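Local atomic coordinates of galactose-binding lectin (Arachis hypogaea, PDB entry 6VAW), a protein that binds D-galactose and galactose derivatives as a homotetrameric legume lectin containing calcium and manganese ions. Residues Ile85-Ala90 with Val118-Asp123; Val52-Ser57 with Val202-Ser207; Ala63-Ser68 with Trp223-Thr228. One frame throughout, in Å; residues are numbered along the deposited sequence.

Contact 1: residues Ile85-Ala90 with Val118-Asp123. With MN (manganese (II) ion), chain F; CA (calcium ion), chain G.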
loop_
_atom_site.group_PDB
_atom_site.type_symbol
_atom_site.label_atom_id
_atom_site.label_comp_id
_atom_site.label_asym_id
_atom_site.label_seq_id
_atom_site.Cartn_x
_atom_site.Cartn_y
_atom_site.Cartn_z
ATOM N N ILE A 85 -26.773 -11.014 3.406
ATOM C CA ILE A 85 -25.589 -10.972 2.561
ATOM C C ILE A 85 -24.620 -12.080 2.981
ATOM O O ILE A 85 -24.488 -12.333 4.181
ATOM C CB ILE A 85 -24.891 -9.567 2.693
ATOM C CG1 ILE A 85 -25.819 -8.401 2.232
ATOM C CG2 ILE A 85 -23.540 -9.515 1.938
ATOM C CD1 ILE A 85 -25.265 -6.968 2.610
ATOM N N ILE A 86 -23.895 -12.674 2.015
ATOM C CA ILE A 86 -22.831 -13.632 2.328
ATOM C C ILE A 86 -21.527 -13.181 1.619
ATOM O O ILE A 86 -21.542 -12.826 0.433
ATOM C CB ILE A 86 -23.190 -15.110 2.017
ATOM C CG1 ILE A 86 -22.051 -16.084 2.540
ATOM C CG2 ILE A 86 -23.583 -15.362 0.532
ATOM C CD1 ILE A 86 -22.321 -17.593 2.353
ATOM N N PHE A 87 -20.435 -13.137 2.381
ATOM C CA PHE A 87 -19.091 -12.916 1.857
ATOM C C PHE A 87 -18.594 -14.314 1.538
ATOM O O PHE A 87 -18.541 -15.146 2.446
ATOM C CB PHE A 87 -18.185 -12.174 2.867
ATOM C CG PHE A 87 -16.725 -12.295 2.516
ATOM C CD1 PHE A 87 -16.212 -11.673 1.382
ATOM C CD2 PHE A 87 -15.862 -13.038 3.311
ATOM C CE1 PHE A 87 -14.845 -11.779 1.065
ATOM C CE2 PHE A 87 -14.497 -13.141 2.990
ATOM C CZ PHE A 87 -14.004 -12.525 1.872
ATOM N N PHE A 88 -18.309 -14.618 0.264
ATOM C CA PHE A 88 -17.986 -16.006 -0.037
ATOM C C PHE A 88 -16.757 -16.163 -0.931
ATOM O O PHE A 88 -16.270 -15.221 -1.550
ATOM C CB PHE A 88 -19.206 -16.732 -0.653
ATOM C CG PHE A 88 -19.542 -16.319 -2.079
ATOM C CD1 PHE A 88 -20.150 -15.095 -2.344
ATOM C CD2 PHE A 88 -19.253 -17.154 -3.147
ATOM C CE1 PHE A 88 -20.415 -14.689 -3.668
ATOM C CE2 PHE A 88 -19.562 -16.773 -4.466
ATOM C CZ PHE A 88 -20.146 -15.540 -4.718
ATOM N N ILE A 89 -16.259 -17.397 -0.936
ATOM C CA ILE A 89 -15.082 -17.901 -1.656
ATOM C C ILE A 89 -15.552 -19.096 -2.418
ATOM O O ILE A 89 -16.190 -19.954 -1.822
ATOM C CB ILE A 89 -13.928 -18.268 -0.730
ATOM C CG1 ILE A 89 -13.766 -17.277 0.421
ATOM C CG2 ILE A 89 -12.639 -18.420 -1.541
ATOM C CD1 ILE A 89 -12.848 -17.819 1.595
ATOM N N ALA A 90 -15.312 -19.145 -3.723
ATOM C CA ALA A 90 -15.855 -20.268 -4.496
ATOM C C ALA A 90 -14.969 -20.601 -5.704
ATOM O O ALA A 90 -14.097 -19.799 -6.026
ATOM C CB ALA A 90 -17.289 -19.938 -4.950
ATOM N N VAL A 118 -17.223 -21.379 0.571
ATOM C CA VAL A 118 -16.879 -21.126 1.971
ATOM C C VAL A 118 -17.302 -19.698 2.175
ATOM O O VAL A 118 -16.997 -18.860 1.330
ATOM C CB VAL A 118 -15.388 -21.410 2.351
ATOM C CG1 VAL A 118 -15.062 -20.889 3.767
ATOM C CG2 VAL A 118 -15.082 -22.907 2.255
ATOM N N GLY A 119 -18.051 -19.423 3.231
ATOM C CA GLY A 119 -18.482 -18.044 3.417
ATOM C C GLY A 119 -18.814 -17.606 4.818
ATOM O O GLY A 119 -18.858 -18.414 5.738
ATOM N N VAL A 120 -19.054 -16.308 4.960
ATOM C CA VAL A 120 -19.457 -15.667 6.207
ATOM C C VAL A 120 -20.779 -14.974 5.896
ATOM O O VAL A 120 -20.779 -14.035 5.117
ATOM C CB VAL A 120 -18.381 -14.673 6.755
ATOM C CG1 VAL A 120 -18.835 -14.033 8.061
ATOM C CG2 VAL A 120 -16.997 -15.329 6.906
ATOM N N GLU A 121 -21.887 -15.458 6.472
ATOM C CA GLU A 121 -23.231 -14.922 6.219
ATOM C C GLU A 121 -23.686 -13.972 7.313
ATOM O O GLU A 121 -23.388 -14.165 8.495
ATOM C CB GLU A 121 -24.280 -16.034 6.051
ATOM C CG GLU A 121 -24.347 -16.949 7.266
ATOM C CD GLU A 121 -25.544 -17.864 7.209
ATOM O OE1 GLU A 121 -25.580 -18.702 6.290
ATOM O OE2 GLU A 121 -26.416 -17.784 8.100
ATOM N N PHE A 122 -24.433 -12.949 6.886
ATOM C CA PHE A 122 -25.077 -11.942 7.734
ATOM C C PHE A 122 -26.551 -12.139 7.440
ATOM O O PHE A 122 -27.095 -11.537 6.527
ATOM C CB PHE A 122 -24.541 -10.544 7.378
ATOM C CG PHE A 122 -23.039 -10.494 7.525
ATOM C CD1 PHE A 122 -22.456 -10.156 8.736
ATOM C CD2 PHE A 122 -22.206 -10.846 6.464
ATOM C CE1 PHE A 122 -21.058 -10.151 8.885
ATOM C CE2 PHE A 122 -20.813 -10.839 6.612
ATOM C CZ PHE A 122 -20.250 -10.505 7.824
ATOM N N ASP A 123 -27.132 -13.109 8.128
ATOM C CA ASP A 123 -28.449 -13.667 7.902
ATOM C C ASP A 123 -29.541 -12.974 8.710
ATOM O O ASP A 123 -29.480 -12.930 9.937
ATOM C CB ASP A 123 -28.379 -15.154 8.240
ATOM C CG ASP A 123 -29.503 -15.955 7.659
ATOM O OD1 ASP A 123 -30.466 -15.340 7.130
ATOM O OD2 ASP A 123 -29.418 -17.184 7.681
HETATM MN MN MN F . -28.282 -18.618 8.656
HETATM CA CA CA G . -31.785 -17.385 6.713
HETATM O O HOH W 1 -28.071 -19.715 6.433
HETATM O O HOH W 2 -27.175 -20.296 9.714
HETATM O O HOH W 3 -32.097 -15.836 5.045
HETATM O O HOH W 4 -30.495 -18.794 5.257
#
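I85-I89 and V118-F122 form an antiparallel strand pair in the middle of the curved seven-stranded sheet of the legume lectin jelly roll, close to the centre of the chain, and the second strand runs directly into the metal site. The strand directions differ by 172°, and six backbone hydrogen bonds join the hydrogen-bonded pairs I85-F122, F87-V120 and I89-V118. The bond from F122 N to I85 O is 2.8 Å long.

One face carries I85, F87, I89, V118, V120 and F122, large apolar groups suited to a buried sheet face. The F87 ring presents its edge to V120 with CD2 4.4 Å from CG2, and the F122 ring turns its edge to I85 O. On the other face, I86 CG1 is anti to the backbone N (chi1 -174°), which lays the chain across the neighbouring strand and puts CD1 4.0 Å from the CA of G119. The lack of a side chain on that glycine leaves room for it.

E121 has a folded start, its CG between N and the carbonyl carbon, and then an extended chain that carries the carboxylate to the manganese ion. Its OE2 binds manganese at 2.1 Å, while OE1 accepts a bond of 2.7 Å from a water that is itself on the metal. D123 OD2 bridges the two ions, 2.1 Å from manganese and 2.6 Å from calcium. D132 and H137 complete the protein ligands of manganese; Y125, N127 and D132 join D123 at calcium.

Strand 201-209 borders I86 and F88, strand 137-141 borders G119 and E121, and F65, F69 and F71 of strand 64-74 pack against the apolar face.

Contact 2: residues Val52-Ser57 with Val202-Ser207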
loop_
_atom_site.group_PDB
_atom_site.type_symbol
_atom_site.label_atom_id
_atom_site.label_comp_id
_atom_site.label_asym_id
_atom_site.label_seq_id
_atom_site.Cartn_x
_atom_site.Cartn_y
_atom_site.Cartn_z
ATOM N N VAL A 52 -7.872 -15.992 -7.605
ATOM C CA VAL A 52 -6.842 -15.858 -6.590
ATOM C C VAL A 52 -6.319 -17.261 -6.273
ATOM O O VAL A 52 -7.126 -18.141 -5.981
ATOM C CB VAL A 52 -7.427 -15.137 -5.345
ATOM C CG1 VAL A 52 -6.482 -15.234 -4.148
ATOM C CG2 VAL A 52 -7.777 -13.672 -5.664
ATOM N N ARG A 53 -4.994 -17.451 -6.292
ATOM C CA ARG A 53 -4.395 -18.759 -5.967
ATOM C C ARG A 53 -4.313 -18.876 -4.442
ATOM O O ARG A 53 -3.451 -18.234 -3.829
ATOM C CB ARG A 53 -3.006 -18.887 -6.643
ATOM C CG ARG A 53 -2.378 -20.275 -6.670
ATOM C CD ARG A 53 -1.035 -20.089 -7.380
ATOM N NE ARG A 53 -0.155 -21.227 -7.219
ATOM C CZ ARG A 53 1.171 -21.138 -7.208
ATOM N NH1 ARG A 53 1.764 -19.948 -7.287
ATOM N NH2 ARG A 53 1.915 -22.228 -7.098
ATOM N N ILE A 54 -5.248 -19.630 -3.817
ATOM C CA ILE A 54 -5.283 -19.763 -2.358
ATOM C C ILE A 54 -4.410 -20.893 -1.851
ATOM O O ILE A 54 -4.071 -20.921 -0.673
ATOM C CB ILE A 54 -6.716 -19.869 -1.769
ATOM C CG1 ILE A 54 -7.585 -20.958 -2.468
ATOM C CG2 ILE A 54 -7.361 -18.492 -1.807
ATOM C CD1 ILE A 54 -8.606 -21.623 -1.580
ATOM N N TRP A 55 -4.035 -21.810 -2.721
ATOM C CA TRP A 55 -3.171 -22.920 -2.316
ATOM C C TRP A 55 -2.465 -23.515 -3.556
ATOM O O TRP A 55 -2.887 -23.293 -4.693
ATOM C CB TRP A 55 -3.901 -23.976 -1.428
ATOM C CG TRP A 55 -4.955 -24.805 -2.090
ATOM C CD1 TRP A 55 -6.297 -24.562 -2.125
ATOM C CD2 TRP A 55 -4.764 -26.103 -2.675
ATOM N NE1 TRP A 55 -6.953 -25.611 -2.731
ATOM C CE2 TRP A 55 -6.031 -26.563 -3.097
ATOM C CE3 TRP A 55 -3.636 -26.898 -2.922
ATOM C CZ2 TRP A 55 -6.191 -27.759 -3.808
ATOM C CZ3 TRP A 55 -3.806 -28.115 -3.574
ATOM C CH2 TRP A 55 -5.067 -28.524 -4.023
ATOM N N SER A 56 -1.316 -24.150 -3.323
ATOM C CA SER A 56 -0.479 -24.695 -4.389
ATOM C C SER A 56 -0.261 -26.182 -4.213
ATOM O O SER A 56 0.211 -26.619 -3.162
ATOM C CB SER A 56 0.857 -23.961 -4.422
ATOM O OG SER A 56 1.807 -24.577 -5.275
ATOM N N SER A 57 -0.587 -26.956 -5.259
ATOM C CA SER A 57 -0.404 -28.420 -5.309
ATOM C C SER A 57 1.083 -28.800 -5.384
ATOM O O SER A 57 1.426 -29.942 -5.088
ATOM C CB SER A 57 -1.149 -29.024 -6.499
ATOM O OG SER A 57 -0.747 -28.422 -7.719
ATOM N N VAL A 202 -9.594 -19.665 -6.947
ATOM C CA VAL A 202 -10.912 -19.258 -6.463
ATOM C C VAL A 202 -11.224 -17.825 -6.778
ATOM O O VAL A 202 -10.349 -17.065 -7.211
ATOM C CB VAL A 202 -11.094 -19.492 -4.914
ATOM C CG1 VAL A 202 -10.970 -20.972 -4.536
ATOM C CG2 VAL A 202 -10.153 -18.601 -4.088
ATOM N N LYS A 203 -12.494 -17.471 -6.572
ATOM C CA LYS A 203 -13.003 -16.105 -6.662
ATOM C C LYS A 203 -13.650 -15.734 -5.304
ATOM O O LYS A 203 -14.247 -16.566 -4.629
ATOM C CB LYS A 203 -13.953 -15.865 -7.857
ATOM C CG LYS A 203 -13.130 -15.544 -9.116
ATOM C CD LYS A 203 -13.965 -15.338 -10.351
ATOM C CE LYS A 203 -13.084 -15.288 -11.572
ATOM N NZ LYS A 203 -13.879 -15.035 -12.801
ATOM N N PHE A 204 -13.431 -14.498 -4.894
ATOM C CA PHE A 204 -13.930 -13.900 -3.664
ATOM C C PHE A 204 -15.025 -12.941 -4.065
ATOM O O PHE A 204 -14.907 -12.291 -5.098
ATOM C CB PHE A 204 -12.797 -13.152 -2.923
ATOM C CG PHE A 204 -11.772 -14.040 -2.236
ATOM C CD1 PHE A 204 -10.699 -14.582 -2.950
ATOM C CD2 PHE A 204 -11.861 -14.300 -0.876
ATOM C CE1 PHE A 204 -9.752 -15.383 -2.315
ATOM C CE2 PHE A 204 -10.918 -15.117 -0.241
ATOM C CZ PHE A 204 -9.845 -15.618 -0.953
ATOM N N GLY A 205 -16.081 -12.870 -3.290
ATOM C CA GLY A 205 -17.137 -11.927 -3.624
ATOM C C GLY A 205 -18.187 -11.842 -2.556
ATOM O O GLY A 205 -17.945 -12.262 -1.423
ATOM N N PHE A 206 -19.319 -11.214 -2.917
ATOM C CA PHE A 206 -20.496 -11.042 -2.082
ATOM C C PHE A 206 -21.739 -11.476 -2.856
ATOM O O PHE A 206 -21.795 -11.319 -4.076
ATOM C CB PHE A 206 -20.654 -9.589 -1.641
ATOM C CG PHE A 206 -19.505 -9.052 -0.827
ATOM C CD1 PHE A 206 -19.499 -9.173 0.555
ATOM C CD2 PHE A 206 -18.406 -8.457 -1.449
ATOM C CE1 PHE A 206 -18.430 -8.682 1.307
ATOM C CE2 PHE A 206 -17.339 -7.951 -0.693
ATOM C CZ PHE A 206 -17.344 -8.100 0.677
ATOM N N SER A 207 -22.731 -11.983 -2.139
ATOM C CA SER A 207 -24.008 -12.404 -2.703
ATOM C C SER A 207 -25.110 -12.054 -1.733
ATOM O O SER A 207 -24.881 -12.049 -0.528
ATOM C CB SER A 207 -24.005 -13.904 -2.979
ATOM O OG SER A 207 -25.210 -14.327 -3.606
#
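The ring of F204 meets two aliphatic side chains of the segment 52-57: I54 brings CG2 to its edge, near the ring plane and 3.9 Å from CZ, while V52 CG1 comes in obliquely, 3.8 Å from CE1. F65 meets the same ring edge-to-face, and F225 lies beside it with the planes at about 60°. A second flat group, W55, has I54 CD1 at its edge, in plane, and its NE1 is hydrogen-bonded to L198 O.

In the backbone, V52 and V202 make a single antiparallel hydrogen-bonded pair. V52 N donates to V202 O over 2.7 Å, and V202 N returns a longer bond of 3.1 Å to V52 O. Beyond R53 the chain leaves the strand, yet the side chain of I54 still sets out toward strand 202-207. With CG1 between N and the carbonyl carbon (chi1 51°), its CG2 comes 3.6 Å from V202 CG2 and CD1 meets V202 CG1 at 3.8 Å. Both branches of I54 thus lie across the valine, crossing it at about a right angle; branched aliphatic chains fill this buried, non-polar place well. R53 points away instead, and outside the two segments its NH1 forms a salt bridge with E2 OE1.

Strands 43-53 and 201-209 are neighbours in the curved sheet of the legume lectin jelly roll, and F204, meeting F65 and F225 of the other sheet, belongs to the apolar layer between the sheets.

Contact 3: residues Ala63-Ser68 with Trp223-Thr228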
loop_
_atom_site.group_PDB
_atom_site.type_symbol
_atom_site.label_atom_id
_atom_site.label_comp_id
_atom_site.label_asym_id
_atom_site.label_seq_id
_atom_site.Cartn_x
_atom_site.Cartn_y
_atom_site.Cartn_z
ATOM N N ALA A 63 -2.500 -19.963 1.378
ATOM C CA ALA A 63 -2.384 -18.532 1.604
ATOM C C ALA A 63 -3.091 -18.103 2.891
ATOM O O ALA A 63 -4.025 -18.774 3.351
ATOM C CB ALA A 63 -2.981 -17.778 0.418
ATOM N N SER A 64 -2.608 -17.008 3.484
ATOM C CA SER A 64 -3.297 -16.337 4.576
ATOM C C SER A 64 -3.914 -15.123 3.943
ATOM O O SER A 64 -3.429 -14.683 2.887
ATOM C CB SER A 64 -2.338 -15.948 5.709
ATOM O OG SER A 64 -2.008 -17.069 6.517
ATOM N N PHE A 65 -4.952 -14.566 4.539
ATOM C CA PHE A 65 -5.507 -13.326 4.015
ATOM C C PHE A 65 -6.126 -12.482 5.133
ATOM O O PHE A 65 -6.475 -12.980 6.218
ATOM C CB PHE A 65 -6.495 -13.546 2.859
ATOM C CG PHE A 65 -7.769 -14.281 3.185
ATOM C CD1 PHE A 65 -8.823 -13.630 3.830
ATOM C CD2 PHE A 65 -7.967 -15.586 2.746
ATOM C CE1 PHE A 65 -10.027 -14.286 4.080
ATOM C CE2 PHE A 65 -9.173 -16.252 3.009
ATOM C CZ PHE A 65 -10.183 -15.606 3.684
ATOM N N LEU A 66 -6.202 -11.178 4.845
ATOM C CA LEU A 66 -6.796 -10.153 5.682
ATOM C C LEU A 66 -7.748 -9.384 4.778
ATOM O O LEU A 66 -7.310 -8.872 3.754
ATOM C CB LEU A 66 -5.737 -9.217 6.301
ATOM C CG LEU A 66 -6.285 -7.919 6.921
ATOM C CD1 LEU A 66 -7.188 -8.244 8.172
ATOM C CD2 LEU A 66 -5.171 -6.970 7.278
ATOM N N THR A 67 -9.013 -9.294 5.161
ATOM C CA THR A 67 -9.956 -8.541 4.330
ATOM C C THR A 67 -10.886 -7.763 5.223
ATOM O O THR A 67 -11.221 -8.208 6.310
ATOM C CB THR A 67 -10.707 -9.441 3.291
ATOM O OG1 THR A 67 -11.493 -8.622 2.411
ATOM C CG2 THR A 67 -11.595 -10.521 3.913
ATOM N N SER A 68 -11.240 -6.554 4.787
ATOM C CA SER A 68 -12.191 -5.716 5.485
ATOM C C SER A 68 -13.220 -5.184 4.484
ATOM O O SER A 68 -12.895 -4.930 3.320
ATOM C CB SER A 68 -11.486 -4.572 6.204
ATOM O OG SER A 68 -10.528 -5.049 7.141
ATOM N N TRP A 223 -14.470 -2.385 0.174
ATOM C CA TRP A 223 -13.820 -3.683 0.306
ATOM C C TRP A 223 -12.310 -3.559 0.081
ATOM O O TRP A 223 -11.889 -3.074 -0.964
ATOM C CB TRP A 223 -14.433 -4.653 -0.705
ATOM C CG TRP A 223 -13.965 -6.077 -0.617
ATOM C CD1 TRP A 223 -13.432 -6.717 0.470
ATOM C CD2 TRP A 223 -14.057 -7.057 -1.653
ATOM N NE1 TRP A 223 -13.173 -8.028 0.164
ATOM C CE2 TRP A 223 -13.580 -8.276 -1.122
ATOM C CE3 TRP A 223 -14.553 -7.043 -2.966
ATOM C CZ2 TRP A 223 -13.582 -9.467 -1.865
ATOM C CZ3 TRP A 223 -14.493 -8.205 -3.716
ATOM C CH2 TRP A 223 -13.991 -9.394 -3.174
ATOM N N SER A 224 -11.506 -4.014 1.054
ATOM C CA SER A 224 -10.055 -4.075 0.947
ATOM C C SER A 224 -9.649 -5.521 1.181
ATOM O O SER A 224 -10.338 -6.241 1.897
ATOM C CB SER A 224 -9.378 -3.105 1.913
ATOM O OG SER A 224 -9.530 -3.508 3.265
ATOM N N PHE A 225 -8.573 -5.964 0.550
ATOM C CA PHE A 225 -8.158 -7.354 0.621
ATOM C C PHE A 225 -6.678 -7.495 0.392
ATOM O O PHE A 225 -6.127 -6.826 -0.470
ATOM C CB PHE A 225 -8.922 -8.156 -0.466
ATOM C CG PHE A 225 -8.599 -9.628 -0.593
ATOM C CD1 PHE A 225 -7.546 -10.058 -1.389
ATOM C CD2 PHE A 225 -9.378 -10.580 0.042
ATOM C CE1 PHE A 225 -7.271 -11.420 -1.534
ATOM C CE2 PHE A 225 -9.079 -11.937 -0.063
ATOM C CZ PHE A 225 -8.034 -12.348 -0.863
ATOM N N THR A 226 -6.035 -8.404 1.137
ATOM C CA THR A 226 -4.637 -8.766 0.957
ATOM C C THR A 226 -4.501 -10.245 1.249
ATOM O O THR A 226 -4.921 -10.684 2.307
ATOM C CB THR A 226 -3.631 -7.960 1.796
ATOM O OG1 THR A 226 -3.767 -6.544 1.579
ATOM C CG2 THR A 226 -2.177 -8.391 1.525
ATOM N N SER A 227 -3.918 -10.992 0.322
ATOM C CA SER A 227 -3.624 -12.408 0.509
ATOM C C SER A 227 -2.160 -12.621 0.197
ATOM O O SER A 227 -1.644 -11.973 -0.714
ATOM C CB SER A 227 -4.514 -13.277 -0.366
ATOM O OG SER A 227 -4.139 -13.174 -1.733
ATOM N N THR A 228 -1.490 -13.493 0.941
ATOM C CA THR A 228 -0.082 -13.811 0.733
ATOM C C THR A 228 0.092 -15.325 0.794
ATOM O O THR A 228 -0.287 -15.961 1.771
ATOM C CB THR A 228 0.848 -13.058 1.697
ATOM O OG1 THR A 228 0.715 -11.660 1.461
ATOM C CG2 THR A 228 2.322 -13.439 1.531
HETATM O O HOH W 5 -5.645 -5.855 3.681
#
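Strands 64-68 and 223-228 run antiparallel at 175°, their axes 4.7 Å apart at closest approach, with backbone bond pairs at S64-T228, L66-T226 and S68-S224. They belong to the flat back sheet of the legume lectin jelly roll, between strands 2-8 and 159-168.

The inner face bears F65, T67, F225 and S227, with W223 close by. F65 and F225 have nearly parallel rings, the planes at 27°, but they are slid so far apart, with centroids 5.8 Å from each other, that they barely overlap. Contact is instead made by F65 CB, which lies 4.2 Å from F225 CZ and 3.8 Å from S227 CB. Small S227 leaves room opposite bulky F65, and T67 CB touches F225 CD2 at 3.7 Å. F204 of the other sheet meets both phenylalanine rings, and W223 packs edge-to-face against F6 and F206.

The outer face is polar and made of smaller residues, S64, S68, S224, T226 and T228, with L66 among them. This suits a surface that meets another subunit: S64 OG bonds to T187 of the third subunit, and T228 OG1 to T3 of its own chain and I185 of the third subunit. A water bonded to T226 OG1 also gives a weak bond to L66 O.

T67 supplies a polar link on the buried side. Its OG1 stands anti to the backbone N (chi1 -173°), which turns it toward the neighbouring strand, and threonine can both donate and accept there. T67 OG1 donates to S224 O at 2.7 Å, and S68 N is a second donor to the same oxygen, which is thus gripped twice. In turn T67 OG1 accepts from W223 NE1, which lies 2.9 Å away with the oxygen close to the indole plane.

Contacts 1 and 2 share the curved sheet: strand 84-91 lies beside strand 201-209, with I86 N 2.8 Å from S207 O and A90 O 2.9 Å from K203 N, probable hydrogen bonds. Contact 3 lies in the back sheet facing it, and the two sheets meet largely through aromatic rings. F206 CE2 is 3.5 Å from W223 CD2, and F87 CZ is 3.7 Å from the T67 methyl, CG2. Where the chain passes from contact 2 to contact 3, I54 O and A63 N are 2.8 Å apart, a probable hydrogen bond. Only contact 1 reaches the metals, and the side chain of E121 is about 11 Å from the bound galactosyl derivative; contacts 2 and 3 lie away from that site.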